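Long-range contact in polyhedrin (Uranotaenia sapphirina cypovirus, PDB 4ZQX), which forms the crystalline protein matrix of cypovirus occlusion bodies, in which virus particles are embedded, and binds ATP: residues 118-123 with 171-176. Numbering follows the deposited sequence.
Sequences DIRGPT and PVSIAV
Asp118 and Ala175 form a hydrogen-bonded pair in an antiparallel three-stranded sheet, where strand 116-120 lies at one edge within this chain and strand 173-179 in the middle, bonded on its far side to strand 50-55. Asp118 N reaches Ala175 O at 2.9 Å, and Asp118 O accepts Ala175 N in return. Ile119, a non-hydrogen-bonded partner of Ile174, lies on the other face, packed against Phe104 of strand 101-107; its CG2 branch meets Val172 CB at 3.8 Å, the two side chains crossing at a slant. Arg120 N and O both bond to Ser173, but Ser173 N sits above the carbonyl plane of Arg120. The Arg120 chain passes its CD 4.0 Å from Ala175 CB and bends at chi3 (68°); in a salt bridge, Asp118 OD2 lies in the guanidinium plane 2.8 Å from NH1, which approaches on the syn side, 28° out of the carboxylate plane. NH2 forms a salt bridge with Asp136, while NE and NH1 bond to the carbonyls of Gly124 and Arg137, so all three nitrogens are held. One residue on, Gly121 O accepts Ser173 OG at 2.7 Å in the carbonyl plane, a side-chain-to-backbone bond. Beside helix 72-83, Pro122 CB lies 4.3 Å from Pro171 CB.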
ATOM      1  N   ASP A 118      14.574  -7.325  -8.112  1.00 28.47           N
ATOM      2  CA  ASP A 118      14.094  -7.451  -9.478  1.00 29.37           C
ATOM      3  C   ASP A 118      13.888  -6.051 -10.056  1.00 29.10           C
ATOM      4  O   ASP A 118      13.038  -5.295  -9.583  1.00 30.58           O
ATOM      5  CB  ASP A 118      12.787  -8.260  -9.439  1.00 30.28           C
ATOM      6  CG  ASP A 118      12.228  -8.594 -10.820  1.00 32.30           C
ATOM      7  OD1 ASP A 118      12.939  -8.451 -11.844  1.00 32.20           O
ATOM      8  OD2 ASP A 118      11.057  -9.039 -10.855  1.00 32.45           O
ATOM      9  N   ILE A 119      14.694  -5.708 -11.057  1.00 28.88           N
ATOM     10  CA  ILE A 119      14.561  -4.450 -11.788  1.00 29.38           C
ATOM     11  C   ILE A 119      13.625  -4.695 -12.965  1.00 30.98           C
ATOM     12  O   ILE A 119      13.961  -5.474 -13.881  1.00 32.11           O
ATOM     13  CB  ILE A 119      15.906  -3.965 -12.302  1.00 32.45           C
ATOM     14  CG1 ILE A 119      16.928  -3.906 -11.162  1.00 36.00           C
ATOM     15  CG2 ILE A 119      15.761  -2.597 -12.969  1.00 33.89           C
ATOM     16  CD1 ILE A 119      16.537  -3.032 -10.010  1.00 38.57           C
ATOM     17  N   ARG A 120      12.455  -4.046 -12.914  1.00 30.43           N
ATOM     18  CA  ARG A 120      11.345  -4.320 -13.832  1.00 29.37           C
ATOM     19  C   ARG A 120      11.138  -3.143 -14.774  1.00 29.32           C
ATOM     20  O   ARG A 120      11.771  -2.117 -14.614  1.00 31.01           O
ATOM     21  CB  ARG A 120      10.054  -4.619 -13.051  1.00 31.22           C
ATOM     22  CG  ARG A 120      10.208  -5.789 -12.068  1.00 30.44           C
ATOM     23  CD  ARG A 120       8.980  -6.018 -11.223  1.00 31.19           C
ATOM     24  NE  ARG A 120       7.831  -6.514 -11.986  1.00 30.44           N
ATOM     25  CZ  ARG A 120       7.616  -7.792 -12.288  1.00 30.36           C
ATOM     26  NH1 ARG A 120       8.480  -8.735 -11.913  1.00 32.10           N
ATOM     27  NH2 ARG A 120       6.525  -8.136 -12.968  1.00 30.95           N
ATOM     28  N   GLY A 121      10.260  -3.310 -15.762  1.00 29.71           N
ATOM     29  CA  GLY A 121      10.054  -2.302 -16.785  1.00 30.71           C
ATOM     30  C   GLY A 121       9.299  -1.081 -16.309  1.00 31.96           C
ATOM     31  O   GLY A 121       8.841  -1.006 -15.159  1.00 31.94           O
ATOM     32  N   PRO A 122       9.159  -0.099 -17.202  1.00 31.79           N
ATOM     33  CA  PRO A 122       8.640   1.212 -16.794  1.00 31.59           C
ATOM     34  C   PRO A 122       7.170   1.202 -16.385  1.00 33.60           C
ATOM     35  O   PRO A 122       6.711   2.176 -15.771  1.00 35.50           O
ATOM     36  CB  PRO A 122       8.842   2.080 -18.041  1.00 33.30           C
ATOM     37  CG  PRO A 122       9.113   1.133 -19.163  1.00 35.34           C
ATOM     38  CD  PRO A 122       9.661  -0.116 -18.585  1.00 32.88           C
ATOM     39  N   THR A 123       6.444   0.137 -16.710  1.00 32.59           N
ATOM     40  CA  THR A 123       5.052   0.009 -16.272  1.00 33.22           C
ATOM     41  C   THR A 123       4.836  -1.201 -15.369  1.00 33.64           C
ATOM     42  O   THR A 123       3.702  -1.591 -15.114  1.00 33.18           O
ATOM     43  CB  THR A 123       4.054  -0.029 -17.453  1.00 34.19           C
ATOM     44  OG1 THR A 123       4.294  -1.176 -18.273  1.00 34.48           O
ATOM     45  CG2 THR A 123       4.166   1.230 -18.287  1.00 35.96           C
ATOM     46  N   PRO A 171      13.670   4.489 -17.786  1.00 32.97           N
ATOM     47  CA  PRO A 171      13.016   4.330 -16.487  1.00 32.23           C
ATOM     48  C   PRO A 171      12.781   2.870 -16.148  1.00 31.53           C
ATOM     49  O   PRO A 171      12.507   2.061 -17.024  1.00 32.78           O
ATOM     50  CB  PRO A 171      11.656   5.022 -16.670  1.00 34.96           C
ATOM     51  CG  PRO A 171      11.778   5.837 -17.905  1.00 37.48           C
ATOM     52  CD  PRO A 171      12.787   5.151 -18.763  1.00 35.28           C
ATOM     53  N   VAL A 172      12.860   2.561 -14.861  1.00 31.19           N
ATOM     54  CA  VAL A 172      12.603   1.218 -14.358  1.00 31.26           C
ATOM     55  C   VAL A 172      11.680   1.305 -13.147  1.00 32.03           C
ATOM     56  O   VAL A 172      11.480   2.390 -12.593  1.00 31.94           O
ATOM     57  CB  VAL A 172      13.922   0.523 -13.951  1.00 31.92           C
ATOM     58  CG1 VAL A 172      14.833   0.408 -15.154  1.00 30.99           C
ATOM     59  CG2 VAL A 172      14.599   1.284 -12.823  1.00 32.46           C
ATOM     60  N   SER A 173      11.122   0.156 -12.758  1.00 31.85           N
ATOM     61  CA  SER A 173      10.412  -0.001 -11.485  1.00 30.79           C
ATOM     62  C   SER A 173      11.136  -1.084 -10.686  1.00 29.31           C
ATOM     63  O   SER A 173      11.976  -1.798 -11.236  1.00 30.19           O
ATOM     64  CB  SER A 173       8.951  -0.372 -11.711  1.00 31.79           C
ATOM     65  OG  SER A 173       8.835  -1.556 -12.483  1.00 33.34           O
ATOM     66  N   ILE A 174      10.839  -1.190  -9.394  1.00 30.15           N
ATOM     67  CA  ILE A 174      11.619  -2.049  -8.508  1.00 28.64           C
ATOM     68  C   ILE A 174      10.743  -2.934  -7.650  1.00 28.06           C
ATOM     69  O   ILE A 174       9.745  -2.479  -7.081  1.00 29.95           O
ATOM     70  CB  ILE A 174      12.493  -1.206  -7.542  1.00 32.75           C
ATOM     71  CG1 ILE A 174      13.486  -0.340  -8.315  1.00 35.69           C
ATOM     72  CG2 ILE A 174      13.238  -2.108  -6.579  1.00 34.71           C
ATOM     73  CD1 ILE A 174      14.295   0.593  -7.410  1.00 38.23           C
ATOM     74  N   ALA A 175      11.128  -4.200  -7.547  1.00 29.71           N
ATOM     75  CA  ALA A 175      10.528  -5.110  -6.572  1.00 29.50           C
ATOM     76  C   ALA A 175      11.622  -5.851  -5.819  1.00 29.77           C
ATOM     77  O   ALA A 175      12.374  -6.622  -6.410  1.00 32.28           O
ATOM     78  CB  ALA A 175       9.611  -6.097  -7.253  1.00 29.87           C
ATOM     79  N   VAL A 176      11.693  -5.595  -4.522  1.00 29.02           N
ATOM     80  CA  VAL A 176      12.671  -6.216  -3.644  1.00 29.36           C
ATOM     81  C   VAL A 176      11.905  -7.038  -2.621  1.00 28.96           C
ATOM     82  O   VAL A 176      10.985  -6.531  -1.975  1.00 30.48           O
ATOM     83  CB  VAL A 176      13.523  -5.151  -2.919  1.00 31.49           C
ATOM     84  CG1 VAL A 176      14.571  -5.802  -2.014  1.00 31.12           C
ATOM     85  CG2 VAL A 176      14.200  -4.284  -3.917  1.00 32.43           C
TER